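Local coordinates for sister chromatid cohesion protein (Chaetomium thermophilum, PDB 5T8V) that probably loads the cohesin ring onto chromatin, seen here as the helical-repeat C-terminal fragment of the Scc2 cohesin loader, at residues P57-L62 / A130-R135; I136-R141 / M207-A212; I1066-V1071 / D1138-L1143; K1127-I1132 / F1142-V1147. All coordinates share one frame; numbering follows the deposited sequence.

Contact 1: residues P57-L62 / A130-R135; sequences PTQTKL and ARTSMR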
loop_
_atom_site.group_PDB
_atom_site.type_symbol
_atom_site.label_atom_id
_atom_site.label_comp_id
_atom_site.label_asym_id
_atom_site.label_seq_id
_atom_site.Cartn_x
_atom_site.Cartn_y
_atom_site.Cartn_z
ATOM N N PRO A 57 52.536 26.642 36.536
ATOM C CA PRO A 57 51.627 27.697 37.012
ATOM C C PRO A 57 52.106 29.091 36.638
ATOM O O PRO A 57 51.323 29.930 36.174
ATOM C CB PRO A 57 51.616 27.496 38.534
ATOM C CG PRO A 57 52.135 26.113 38.754
ATOM C CD PRO A 57 53.112 25.875 37.652
ATOM N N THR A 58 53.397 29.355 36.844
ATOM C CA THR A 58 53.944 30.645 36.444
ATOM C C THR A 58 53.799 30.854 34.941
ATOM O O THR A 58 53.502 31.966 34.487
ATOM C CB THR A 58 55.411 30.765 36.874
ATOM O OG1 THR A 58 55.975 31.964 36.328
ATOM C CG2 THR A 58 56.235 29.579 36.402
ATOM N N GLN A 59 53.991 29.795 34.154
ATOM C CA GLN A 59 53.716 29.884 32.724
ATOM C C GLN A 59 52.264 30.266 32.476
ATOM O O GLN A 59 51.972 31.082 31.596
ATOM C CB GLN A 59 54.042 28.556 32.039
ATOM C CG GLN A 59 55.518 28.345 31.742
ATOM C CD GLN A 59 56.013 29.221 30.610
ATOM O OE1 GLN A 59 55.322 30.142 30.178
ATOM N NE2 GLN A 59 57.213 28.934 30.118
ATOM N N THR A 60 51.341 29.689 33.247
ATOM C CA THR A 60 49.930 30.042 33.104
ATOM C C THR A 60 49.720 31.536 33.314
ATOM O O THR A 60 49.154 32.224 32.454
ATOM C CB THR A 60 49.082 29.237 34.093
ATOM O OG1 THR A 60 49.146 27.846 33.763
ATOM C CG2 THR A 60 47.631 29.689 34.064
ATOM N N LYS A 61 50.173 32.058 34.456
ATOM C CA LYS A 61 49.961 33.474 34.737
ATOM C C LYS A 61 50.607 34.354 33.671
ATOM O O LYS A 61 50.011 35.346 33.229
ATOM C CB LYS A 61 50.493 33.821 36.126
ATOM C CG LYS A 61 49.682 33.195 37.257
ATOM C CD LYS A 61 49.684 34.060 38.514
ATOM C CE LYS A 61 50.313 33.340 39.698
ATOM N NZ LYS A 61 50.745 34.296 40.758
ATOM N N LEU A 62 51.823 34.009 33.239
ATOM C CA LEU A 62 52.442 34.751 32.146
ATOM C C LEU A 62 51.551 34.749 30.913
ATOM O O LEU A 62 51.411 35.774 30.236
ATOM C CB LEU A 62 53.812 34.162 31.805
ATOM C CG LEU A 62 54.995 34.536 32.699
ATOM C CD1 LEU A 62 56.252 33.843 32.204
ATOM C CD2 LEU A 62 55.204 36.044 32.746
ATOM N N ALA A 130 55.173 25.651 25.577
ATOM C CA ALA A 130 54.747 25.704 24.182
ATOM C C ALA A 130 53.595 26.680 24.007
ATOM O O ALA A 130 53.608 27.514 23.092
ATOM C CB ALA A 130 54.339 24.312 23.701
ATOM N N ARG A 131 52.587 26.594 24.879
ATOM C CA ARG A 131 51.464 27.523 24.786
ATOM C C ARG A 131 51.946 28.970 24.820
ATOM O O ARG A 131 51.509 29.805 24.015
ATOM C CB ARG A 131 50.468 27.262 25.911
ATOM C CG ARG A 131 49.230 28.136 25.827
ATOM C CD ARG A 131 48.102 27.608 26.686
ATOM N NE ARG A 131 46.817 28.169 26.274
ATOM C CZ ARG A 131 46.244 29.242 26.811
ATOM N NH1 ARG A 131 46.828 29.901 27.804
ATOM N NH2 ARG A 131 45.071 29.657 26.352
ATOM N N THR A 132 52.859 29.285 25.742
ATOM C CA THR A 132 53.397 30.640 25.816
ATOM C C THR A 132 54.079 31.033 24.510
ATOM O O THR A 132 53.859 32.133 23.990
ATOM C CB THR A 132 54.373 30.755 26.989
ATOM O OG1 THR A 132 53.662 30.574 28.219
ATOM C CG2 THR A 132 55.052 32.122 27.004
ATOM N N SER A 133 54.921 30.149 23.968
ATOM C CA SER A 133 55.597 30.454 22.710
ATOM C C SER A 133 54.591 30.795 21.617
ATOM O O SER A 133 54.713 31.824 20.937
ATOM C CB SER A 133 56.468 29.272 22.286
ATOM O OG SER A 133 57.506 29.044 23.221
ATOM N N MET A 134 53.581 29.940 21.436
ATOM C CA MET A 134 52.578 30.190 20.405
ATOM C C MET A 134 51.902 31.540 20.618
ATOM O O MET A 134 51.826 32.363 19.697
ATOM C CB MET A 134 51.544 29.065 20.398
ATOM C CG MET A 134 52.122 27.676 20.153
ATOM S SD MET A 134 53.137 27.564 18.666
ATOM C CE MET A 134 54.776 27.463 19.383
ATOM N N ARG A 135 51.410 31.790 21.834
ATOM C CA ARG A 135 50.750 33.065 22.097
ATOM C C ARG A 135 51.664 34.238 21.764
ATOM O O ARG A 135 51.214 35.245 21.203
ATOM C CB ARG A 135 50.298 33.137 23.552
ATOM C CG ARG A 135 49.755 34.496 23.945
ATOM C CD ARG A 135 48.822 34.389 25.129
ATOM N NE ARG A 135 47.567 33.735 24.772
ATOM C CZ ARG A 135 46.691 33.265 25.656
ATOM N NH1 ARG A 135 46.934 33.363 26.957
ATOM N NH2 ARG A 135 45.575 32.687 25.240
#
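A single side-chain hydrogen bond, Gln59 to Thr132, joins helices 56-71 and 120-136 in a buried spot near the N-terminal end of this Scc2 fragment. The Thr132 hydroxyl OG1 donates to the amide oxygen OE1 of Gln59 over 2.6 Å. Seen from the amide, the donor stands 41° above the carbonyl plane, with a C=O...OG1 angle of 138°, so the approach misses the lone-pair direction. The two side chains cross at about a right angle, and OE1 is also the atom nearest to Thr132 CG2, at 3.8 Å. A bend at chi2 (-72°) turns the glutamine chain so that its amide oxygen, rather than its aliphatic part, meets the threonine.

The setting is a mainly helical stack of the HEAT-repeat protein; here Cys90 of helix 81-96 lies against Gln59, and Leu66 packs on Thr132. Within that layer, Thr132 OG1 accepts from Gln63 NE2, one turn along from Gln59, while Arg128 O of its own helix also lies in bonding range and would share or compete for the one hydroxyl proton. Replacing Gln59 with an alanine would remove the acceptor across the interface, and would probably leave the hydroxyl to Arg128 O and open a gap beside Cys90. The Gln59 amide nitrogen NE2 has a hydrogen-bond partner beyond the two segments, which probably helps fix which way round the amide lies.

Contact 2: residues I136-R141 / M207-A212; sequences IMCGGR and MSELIA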
loop_
_atom_site.group_PDB
_atom_site.type_symbol
_atom_site.label_atom_id
_atom_site.label_comp_id
_atom_site.label_asym_id
_atom_site.label_seq_id
_atom_site.Cartn_x
_atom_site.Cartn_y
_atom_site.Cartn_z
ATOM N N ILE A 136 52.951 34.127 22.098
ATOM C CA ILE A 136 53.907 35.161 21.714
ATOM C C ILE A 136 53.927 35.328 20.202
ATOM O O ILE A 136 54.065 36.444 19.686
ATOM C CB ILE A 136 55.306 34.829 22.269
ATOM C CG1 ILE A 136 55.318 35.025 23.787
ATOM C CG2 ILE A 136 56.379 35.700 21.604
ATOM C CD1 ILE A 136 56.563 34.499 24.469
ATOM N N MET A 137 53.791 34.225 19.464
ATOM C CA MET A 137 53.691 34.308 18.012
ATOM C C MET A 137 52.313 34.750 17.533
ATOM O O MET A 137 52.111 34.871 16.320
ATOM C CB MET A 137 54.043 32.960 17.379
ATOM C CG MET A 137 55.536 32.720 17.249
ATOM S SD MET A 137 55.930 31.198 16.370
ATOM C CE MET A 137 55.503 29.984 17.612
ATOM N N CYS A 138 51.367 34.998 18.442
ATOM C CA CYS A 138 50.037 35.478 18.083
ATOM C C CYS A 138 49.813 36.932 18.497
ATOM O O CYS A 138 48.683 37.332 18.782
ATOM C CB CYS A 138 48.964 34.587 18.705
ATOM S SG CYS A 138 48.883 32.937 17.999
ATOM N N GLY A 139 50.874 37.737 18.524
ATOM C CA GLY A 139 50.769 39.109 18.986
ATOM C C GLY A 139 50.822 40.149 17.885
ATOM O O GLY A 139 50.607 41.338 18.141
ATOM N N GLY A 140 51.111 39.724 16.658
ATOM C CA GLY A 140 51.201 40.640 15.543
ATOM C C GLY A 140 52.502 41.407 15.437
ATOM O O GLY A 140 52.627 42.256 14.546
ATOM N N ARG A 141 53.472 41.144 16.309
ATOM C CA ARG A 141 54.753 41.830 16.233
ATOM C C ARG A 141 55.551 41.333 15.030
ATOM O O ARG A 141 55.372 40.210 14.550
ATOM C CB ARG A 141 55.547 41.627 17.525
ATOM C CG ARG A 141 54.961 42.352 18.732
ATOM C CD ARG A 141 55.720 42.024 20.002
ATOM N NE ARG A 141 57.092 42.537 19.976
ATOM C CZ ARG A 141 57.589 43.462 20.797
ATOM N NH1 ARG A 141 56.846 44.005 21.753
ATOM N NH2 ARG A 141 58.855 43.839 20.668
ATOM N N MET A 207 46.913 26.077 19.475
ATOM C CA MET A 207 47.332 25.800 18.104
ATOM C C MET A 207 46.245 26.196 17.115
ATOM O O MET A 207 46.533 26.805 16.070
ATOM C CB MET A 207 47.680 24.320 17.947
ATOM C CG MET A 207 48.800 23.845 18.853
ATOM S SD MET A 207 50.374 24.652 18.514
ATOM C CE MET A 207 50.787 23.955 16.918
ATOM N N SER A 208 44.989 25.851 17.424
ATOM C CA SER A 208 43.876 26.311 16.598
ATOM C C SER A 208 43.943 27.814 16.387
ATOM O O SER A 208 43.745 28.304 15.269
ATOM C CB SER A 208 42.542 25.930 17.240
ATOM O OG SER A 208 42.312 24.536 17.152
ATOM N N GLU A 209 44.226 28.566 17.452
ATOM C CA GLU A 209 44.400 30.007 17.304
ATOM C C GLU A 209 45.622 30.330 16.452
ATOM O O GLU A 209 45.570 31.217 15.593
ATOM C CB GLU A 209 44.516 30.662 18.680
ATOM C CG GLU A 209 44.724 32.166 18.645
ATOM C CD GLU A 209 44.829 32.768 20.031
ATOM O OE1 GLU A 209 44.418 32.098 21.004
ATOM O OE2 GLU A 209 45.330 33.908 20.147
ATOM N N LEU A 210 46.727 29.612 16.668
ATOM C CA LEU A 210 47.968 29.895 15.955
ATOM C C LEU A 210 47.758 29.888 14.449
ATOM O O LEU A 210 48.081 30.862 13.759
ATOM C CB LEU A 210 49.042 28.873 16.333
ATOM C CG LEU A 210 50.371 29.002 15.569
ATOM C CD1 LEU A 210 51.232 30.104 16.167
ATOM C CD2 LEU A 210 51.115 27.685 15.542
ATOM N N ILE A 211 47.231 28.785 13.914
ATOM C CA ILE A 211 47.188 28.631 12.465
ATOM C C ILE A 211 46.371 29.718 11.776
ATOM O O ILE A 211 46.449 29.853 10.551
ATOM C CB ILE A 211 46.654 27.233 12.082
ATOM C CG1 ILE A 211 45.255 27.007 12.665
ATOM C CG2 ILE A 211 47.628 26.160 12.553
ATOM C CD1 ILE A 211 44.621 25.697 12.234
ATOM N N ALA A 212 45.601 30.506 12.528
ATOM C CA ALA A 212 44.823 31.591 11.945
ATOM C C ALA A 212 45.578 32.908 11.880
ATOM O O ALA A 212 45.177 33.795 11.117
ATOM C CB ALA A 212 43.537 31.812 12.743
#
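Cys138 reaches from the loop after helix 120-136 onto Leu210 and Glu209 of helix 190-213, a largely apolar contact between a turn and a helix flank. Its CB lies 4.0 Å from Glu209 OE2, beside a carboxylate whose charge is answered by a salt bridge to Lys213 rather than by anything in the loop. One bond further, SG runs up to the helix backbone, 3.8 Å from Leu210 CA, and also lies 4.1 Å from Leu210 CD1. With SG anti to the carbonyl carbon (chi1 -69°), the thiol projects onto the helix.

A type I beta turn from Ile136 to Gly139 carries the chain round here, and Met137 in the same turn adds its CB against Leu210 CD1 at 4.2 Å. That one leucine methyl therefore touches both loop residues, while Ile152 of helix 149-172 packs on the same leucine. In this way the turn between two successive helices of the HEAT-repeat array is closed over by a later helix. The contact rests on sulfur and methyl groups in van der Waals range, so burial, not directional bonding, is what appears to hold the turn to the helix.

Contact 3: residues I1066-V1071 / D1138-L1143; sequences ILETMV and DDHAFL
His1140 carries this contact, setting its imidazole against Glu1068 and Thr1069 of helix 1065-1086. The segment 1138-1143 starts with Asp1138, the N-cap of helix 1139-1154, whose OD1 takes a weak capping bond from Ala1141 N at 3.5 Å and also bonds to Thr1136. Two residues on, His1140 has CG anti to its own backbone N (chi1 -164°), which extends the ring toward the neighbouring helix. There CE1 lies 3.1 Å from Glu1068 OE2, which comes in at the ring edge and near its plane; the carboxylate and ring planes are only 18° apart. NE2 is 2.7 Å from Thr1069 OG1, a hydroxyl already bonded to Pro1065 O within its own helix. An alanine in place of His1140 would probably open a gap beside Glu1068 and Thr1069 and take away the ring edge, with CE1, that faces the carboxylate. One turn later Leu1143 extends the contact with its methyl CD2, 3.9 Å from Thr1069 CG2, while Leu1072 packs on both Leu1143 and His1140.

The helix segments run roughly parallel, at 28°, with axes 10.9 Å apart, and rely on the reach of His1140, Glu1068 and Leu1143 to bridge that spacing in the all-helical C-terminal part. With a carboxylate at its edge, the imidazole may be biased toward its protonated form, although Glu1068 also has a long, weak ion pair with Arg1131.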
loop_
_atom_site.group_PDB
_atom_site.type_symbol
_atom_site.label_atom_id
_atom_site.label_comp_id
_atom_site.label_asym_id
_atom_site.label_seq_id
_atom_site.Cartn_x
_atom_site.Cartn_y
_atom_site.Cartn_z
ATOM N N ILE A 1066 -42.484 -20.805 -25.811
ATOM C CA ILE A 1066 -43.170 -20.668 -24.525
ATOM C C ILE A 1066 -43.671 -22.024 -24.033
ATOM O O ILE A 1066 -43.439 -22.414 -22.880
ATOM C CB ILE A 1066 -44.311 -19.634 -24.626
ATOM C CG1 ILE A 1066 -45.020 -19.466 -23.278
ATOM C CG2 ILE A 1066 -45.326 -20.009 -25.707
ATOM C CD1 ILE A 1066 -44.145 -18.883 -22.189
ATOM N N LEU A 1067 -44.363 -22.766 -24.889
ATOM C CA LEU A 1067 -44.952 -24.020 -24.443
ATOM C C LEU A 1067 -43.960 -25.176 -24.452
ATOM O O LEU A 1067 -44.315 -26.274 -24.011
ATOM C CB LEU A 1067 -46.188 -24.358 -25.282
ATOM C CG LEU A 1067 -46.150 -24.229 -26.807
ATOM C CD1 LEU A 1067 -45.514 -25.446 -27.424
ATOM C CD2 LEU A 1067 -47.555 -24.029 -27.340
ATOM N N GLU A 1068 -42.730 -24.963 -24.925
ATOM C CA GLU A 1068 -41.648 -25.890 -24.623
ATOM C C GLU A 1068 -40.893 -25.487 -23.365
ATOM O O GLU A 1068 -40.251 -26.340 -22.740
ATOM C CB GLU A 1068 -40.684 -26.011 -25.812
ATOM C CG GLU A 1068 -39.759 -24.832 -26.043
ATOM C CD GLU A 1068 -38.968 -24.965 -27.337
ATOM O OE1 GLU A 1068 -39.157 -25.975 -28.049
ATOM O OE2 GLU A 1068 -38.160 -24.064 -27.645
ATOM N N THR A 1069 -40.967 -24.211 -22.974
ATOM C CA THR A 1069 -40.610 -23.836 -21.611
ATOM C C THR A 1069 -41.533 -24.520 -20.613
ATOM O O THR A 1069 -41.086 -24.984 -19.556
ATOM C CB THR A 1069 -40.676 -22.316 -21.439
ATOM O OG1 THR A 1069 -39.773 -21.683 -22.353
ATOM C CG2 THR A 1069 -40.320 -21.907 -20.012
ATOM N N MET A 1070 -42.828 -24.599 -20.936
ATOM C CA MET A 1070 -43.764 -25.307 -20.065
ATOM C C MET A 1070 -43.331 -26.749 -19.818
ATOM O O MET A 1070 -43.572 -27.291 -18.734
ATOM C CB MET A 1070 -45.168 -25.273 -20.669
ATOM C CG MET A 1070 -45.768 -23.873 -20.798
ATOM S SD MET A 1070 -46.067 -23.066 -19.213
ATOM C CE MET A 1070 -44.549 -22.140 -18.979
ATOM N N VAL A 1071 -42.696 -27.386 -20.802
ATOM C CA VAL A 1071 -42.224 -28.758 -20.632
ATOM C C VAL A 1071 -40.887 -28.780 -19.900
ATOM O O VAL A 1071 -40.674 -29.582 -18.979
ATOM C CB VAL A 1071 -42.126 -29.452 -22.005
ATOM C CG1 VAL A 1071 -41.661 -30.898 -21.851
ATOM C CG2 VAL A 1071 -43.464 -29.394 -22.735
ATOM N N ASP A 1138 -29.535 -17.401 -24.965
ATOM C CA ASP A 1138 -30.403 -16.644 -24.078
ATOM C C ASP A 1138 -30.835 -17.517 -22.899
ATOM O O ASP A 1138 -30.418 -18.668 -22.754
ATOM C CB ASP A 1138 -31.609 -16.101 -24.853
ATOM C CG ASP A 1138 -32.240 -17.141 -25.756
ATOM O OD1 ASP A 1138 -32.164 -18.343 -25.427
ATOM O OD2 ASP A 1138 -32.805 -16.756 -26.802
ATOM N N ASP A 1139 -31.690 -16.951 -22.043
ATOM C CA ASP A 1139 -32.059 -17.622 -20.799
ATOM C C ASP A 1139 -32.757 -18.952 -21.062
ATOM O O ASP A 1139 -32.592 -19.908 -20.295
ATOM C CB ASP A 1139 -32.950 -16.707 -19.961
ATOM C CG ASP A 1139 -32.188 -15.544 -19.361
ATOM O OD1 ASP A 1139 -31.048 -15.758 -18.896
ATOM O OD2 ASP A 1139 -32.727 -14.416 -19.358
ATOM N N HIS A 1140 -33.552 -19.031 -22.129
ATOM C CA HIS A 1140 -34.234 -20.279 -22.456
ATOM C C HIS A 1140 -33.232 -21.415 -22.631
ATOM O O HIS A 1140 -33.353 -22.483 -22.007
ATOM C CB HIS A 1140 -35.067 -20.082 -23.722
ATOM C CG HIS A 1140 -36.086 -21.150 -23.948
ATOM N ND1 HIS A 1140 -36.247 -21.779 -25.165
ATOM C CD2 HIS A 1140 -36.999 -21.701 -23.116
ATOM C CE1 HIS A 1140 -37.216 -22.672 -25.070
ATOM N NE2 HIS A 1140 -37.689 -22.645 -23.837
ATOM N N ALA A 1141 -32.226 -21.197 -23.477
ATOM C CA ALA A 1141 -31.145 -22.163 -23.605
ATOM C C ALA A 1141 -30.550 -22.496 -22.244
ATOM O O ALA A 1141 -30.203 -23.652 -21.976
ATOM C CB ALA A 1141 -30.067 -21.621 -24.545
ATOM N N PHE A 1142 -30.435 -21.495 -21.362
ATOM C CA PHE A 1142 -29.908 -21.770 -20.030
ATOM C C PHE A 1142 -30.808 -22.732 -19.268
ATOM O O PHE A 1142 -30.320 -23.535 -18.466
ATOM C CB PHE A 1142 -29.732 -20.496 -19.212
ATOM C CG PHE A 1142 -29.370 -20.768 -17.781
ATOM C CD1 PHE A 1142 -28.138 -21.317 -17.459
ATOM C CD2 PHE A 1142 -30.267 -20.508 -16.761
ATOM C CE1 PHE A 1142 -27.802 -21.584 -16.146
ATOM C CE2 PHE A 1142 -29.935 -20.772 -15.443
ATOM C CZ PHE A 1142 -28.700 -21.312 -15.137
ATOM N N LEU A 1143 -32.124 -22.646 -19.477
ATOM C CA LEU A 1143 -33.030 -23.619 -18.880
ATOM C C LEU A 1143 -32.750 -25.012 -19.425
ATOM O O LEU A 1143 -32.661 -25.987 -18.665
ATOM C CB LEU A 1143 -34.481 -23.211 -19.145
ATOM C CG LEU A 1143 -35.570 -24.128 -18.581
ATOM C CD1 LEU A 1143 -35.495 -24.202 -17.068
ATOM C CD2 LEU A 1143 -36.945 -23.651 -19.022
#

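Contact 4: residues K1127-I1132 / F1142-V1147; sequences KDITRI and FLAVEV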
loop_
_atom_site.group_PDB
_atom_site.type_symbol
_atom_site.label_atom_id
_atom_site.label_comp_id
_atom_site.label_asym_id
_atom_site.label_seq_id
_atom_site.Cartn_x
_atom_site.Cartn_y
_atom_site.Cartn_z
ATOM N N LYS A 1127 -32.362 -35.581 -27.347
ATOM C CA LYS A 1127 -32.001 -34.863 -28.567
ATOM C C LYS A 1127 -32.626 -33.473 -28.596
ATOM O O LYS A 1127 -31.957 -32.488 -28.929
ATOM C CB LYS A 1127 -32.430 -35.668 -29.792
ATOM C CG LYS A 1127 -31.750 -37.025 -29.908
ATOM C CD LYS A 1127 -32.255 -37.802 -31.115
ATOM C CE LYS A 1127 -31.541 -39.137 -31.262
ATOM N NZ LYS A 1127 -32.038 -39.913 -32.436
ATOM N N ASP A 1128 -33.908 -33.373 -28.241
ATOM C CA ASP A 1128 -34.596 -32.088 -28.292
ATOM C C ASP A 1128 -34.028 -31.117 -27.264
ATOM O O ASP A 1128 -33.741 -29.955 -27.584
ATOM C CB ASP A 1128 -36.094 -32.289 -28.070
ATOM C CG ASP A 1128 -36.710 -33.226 -29.087
ATOM O OD1 ASP A 1128 -37.105 -32.748 -30.170
ATOM O OD2 ASP A 1128 -36.795 -34.441 -28.804
ATOM N N ILE A 1129 -33.853 -31.574 -26.021
ATOM C CA ILE A 1129 -33.337 -30.676 -24.992
ATOM C C ILE A 1129 -31.941 -30.200 -25.368
ATOM O O ILE A 1129 -31.592 -29.029 -25.171
ATOM C CB ILE A 1129 -33.348 -31.354 -23.609
ATOM C CG1 ILE A 1129 -34.703 -32.007 -23.312
ATOM C CG2 ILE A 1129 -33.083 -30.312 -22.534
ATOM C CD1 ILE A 1129 -34.677 -32.946 -22.126
ATOM N N THR A 1130 -31.125 -31.097 -25.926
ATOM C CA THR A 1130 -29.816 -30.700 -26.434
ATOM C C THR A 1130 -29.955 -29.612 -27.492
ATOM O O THR A 1130 -29.276 -28.581 -27.431
ATOM C CB THR A 1130 -29.083 -31.917 -27.007
ATOM O OG1 THR A 1130 -28.873 -32.888 -25.973
ATOM C CG2 THR A 1130 -27.732 -31.515 -27.602
ATOM N N ARG A 1131 -30.835 -29.827 -28.474
ATOM C CA ARG A 1131 -31.053 -28.823 -29.510
ATOM C C ARG A 1131 -31.360 -27.463 -28.899
ATOM O O ARG A 1131 -30.750 -26.453 -29.264
ATOM C CB ARG A 1131 -32.189 -29.260 -30.436
ATOM C CG ARG A 1131 -32.511 -28.254 -31.540
ATOM C CD ARG A 1131 -33.752 -28.648 -32.320
ATOM N NE ARG A 1131 -34.915 -28.811 -31.451
ATOM C CZ ARG A 1131 -35.597 -27.806 -30.908
ATOM N NH1 ARG A 1131 -35.232 -26.547 -31.132
ATOM N NH2 ARG A 1131 -36.643 -28.057 -30.132
ATOM N N ILE A 1132 -32.312 -27.416 -27.964
ATOM C CA ILE A 1132 -32.665 -26.143 -27.340
ATOM C C ILE A 1132 -31.459 -25.550 -26.623
ATOM O O ILE A 1132 -31.260 -24.328 -26.615
ATOM C CB ILE A 1132 -33.860 -26.328 -26.384
ATOM C CG1 ILE A 1132 -35.107 -26.737 -27.174
ATOM C CG2 ILE A 1132 -34.132 -25.041 -25.604
ATOM C CD1 ILE A 1132 -36.281 -27.151 -26.309
ATOM N N PHE A 1142 -30.435 -21.495 -21.362
ATOM C CA PHE A 1142 -29.908 -21.770 -20.030
ATOM C C PHE A 1142 -30.808 -22.732 -19.268
ATOM O O PHE A 1142 -30.320 -23.535 -18.466
ATOM C CB PHE A 1142 -29.732 -20.496 -19.212
ATOM C CG PHE A 1142 -29.370 -20.768 -17.781
ATOM C CD1 PHE A 1142 -28.138 -21.317 -17.459
ATOM C CD2 PHE A 1142 -30.267 -20.508 -16.761
ATOM C CE1 PHE A 1142 -27.802 -21.584 -16.146
ATOM C CE2 PHE A 1142 -29.935 -20.772 -15.443
ATOM C CZ PHE A 1142 -28.700 -21.312 -15.137
ATOM N N LEU A 1143 -32.124 -22.646 -19.477
ATOM C CA LEU A 1143 -33.030 -23.619 -18.880
ATOM C C LEU A 1143 -32.750 -25.012 -19.425
ATOM O O LEU A 1143 -32.661 -25.987 -18.665
ATOM C CB LEU A 1143 -34.481 -23.211 -19.145
ATOM C CG LEU A 1143 -35.570 -24.128 -18.581
ATOM C CD1 LEU A 1143 -35.495 -24.202 -17.068
ATOM C CD2 LEU A 1143 -36.945 -23.651 -19.022
ATOM N N ALA A 1144 -32.590 -25.123 -20.747
ATOM C CA ALA A 1144 -32.291 -26.424 -21.340
ATOM C C ALA A 1144 -31.026 -27.029 -20.735
ATOM O O ALA A 1144 -31.040 -28.161 -20.235
ATOM C CB ALA A 1144 -32.153 -26.290 -22.856
ATOM N N VAL A 1145 -29.915 -26.287 -20.771
ATOM C CA VAL A 1145 -28.674 -26.792 -20.192
ATOM C C VAL A 1145 -28.822 -27.022 -18.700
ATOM O O VAL A 1145 -28.084 -27.826 -18.123
ATOM C CB VAL A 1145 -27.497 -25.831 -20.474
ATOM C CG1 VAL A 1145 -27.763 -24.481 -19.875
ATOM C CG2 VAL A 1145 -26.190 -26.399 -19.932
ATOM N N GLU A 1146 -29.747 -26.319 -18.049
ATOM C CA GLU A 1146 -29.991 -26.567 -16.633
ATOM C C GLU A 1146 -30.667 -27.913 -16.427
ATOM O O GLU A 1146 -30.504 -28.532 -15.369
ATOM C CB GLU A 1146 -30.836 -25.440 -16.041
ATOM C CG GLU A 1146 -30.852 -25.402 -14.525
ATOM C CD GLU A 1146 -31.529 -24.158 -13.986
ATOM O OE1 GLU A 1146 -31.922 -23.297 -14.800
ATOM O OE2 GLU A 1146 -31.669 -24.042 -12.751
ATOM N N VAL A 1147 -31.423 -28.380 -17.422
ATOM C CA VAL A 1147 -31.958 -29.738 -17.377
ATOM C C VAL A 1147 -30.871 -30.757 -17.699
ATOM O O VAL A 1147 -30.749 -31.784 -17.021
ATOM C CB VAL A 1147 -33.157 -29.859 -18.335
ATOM C CG1 VAL A 1147 -33.577 -31.319 -18.512
ATOM C CG2 VAL A 1147 -34.326 -29.038 -17.816
#
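Ile1132 N donates to Asp1128 O over 2.9 Å, the helical bond that helps set Ile1129 and Ile1132 along the flank facing Ala1144. The two segments belong to consecutive helices, 1115-1133 and 1139-1154, joined by a short connection into a helical hairpin of the kind from which HEAT-type arrays are built. They run broadly antiparallel at 138°, and the segment axes approach to 8.4 Å, a spacing consistent with an alanine at the crossing.

The Ala1144 methyl sits between the isoleucines: Ile1132 CG2 meets it at 3.6 Å, while Ile1129 brings both its carbonyl oxygen and its CG2 methyl against the same carbon. In both isoleucines CG2 is the branch anti to the backbone N, which lays it alongside the partner helix. Ile1129 CG2 returns the contact on the alanine backbone, 3.8 Å from Ala1144 O. Phe1060 of helix 1050-1062 and Glu1068 of helix 1065-1086 pack on Ile1132, so the hairpin also packs against the two helices before it in the chain. One turn beyond Ala1144, the side chains of Ile1129 and Val1147 cross at about a right angle, with Ile1129 CD1 set 4.1 Å from Val1147 CG1.

Overall arrangement
The four contacts form two clusters on opposite sides of the centre of the elongated fragment, with the centres of contacts 1 and 3 about 116 Å apart. Contacts 1 and 2 are both buried and adjoin through Met134, which packs on Leu210 and Met207; contact 1 depends on a hydrogen bond within the core, contact 2 on sulfur and methyl packing. Contacts 3 and 4 share one side of helix 1139-1154, where neighbouring residues meet two different helices. Contact 4 is buried and wholly apolar in its side chains, whereas contact 3, partly exposed, is mostly polar. Ile1132 joins these two, lying against Glu1068 and His1140, so helices 1065-1086, 1115-1133 and 1139-1154 form one packed group.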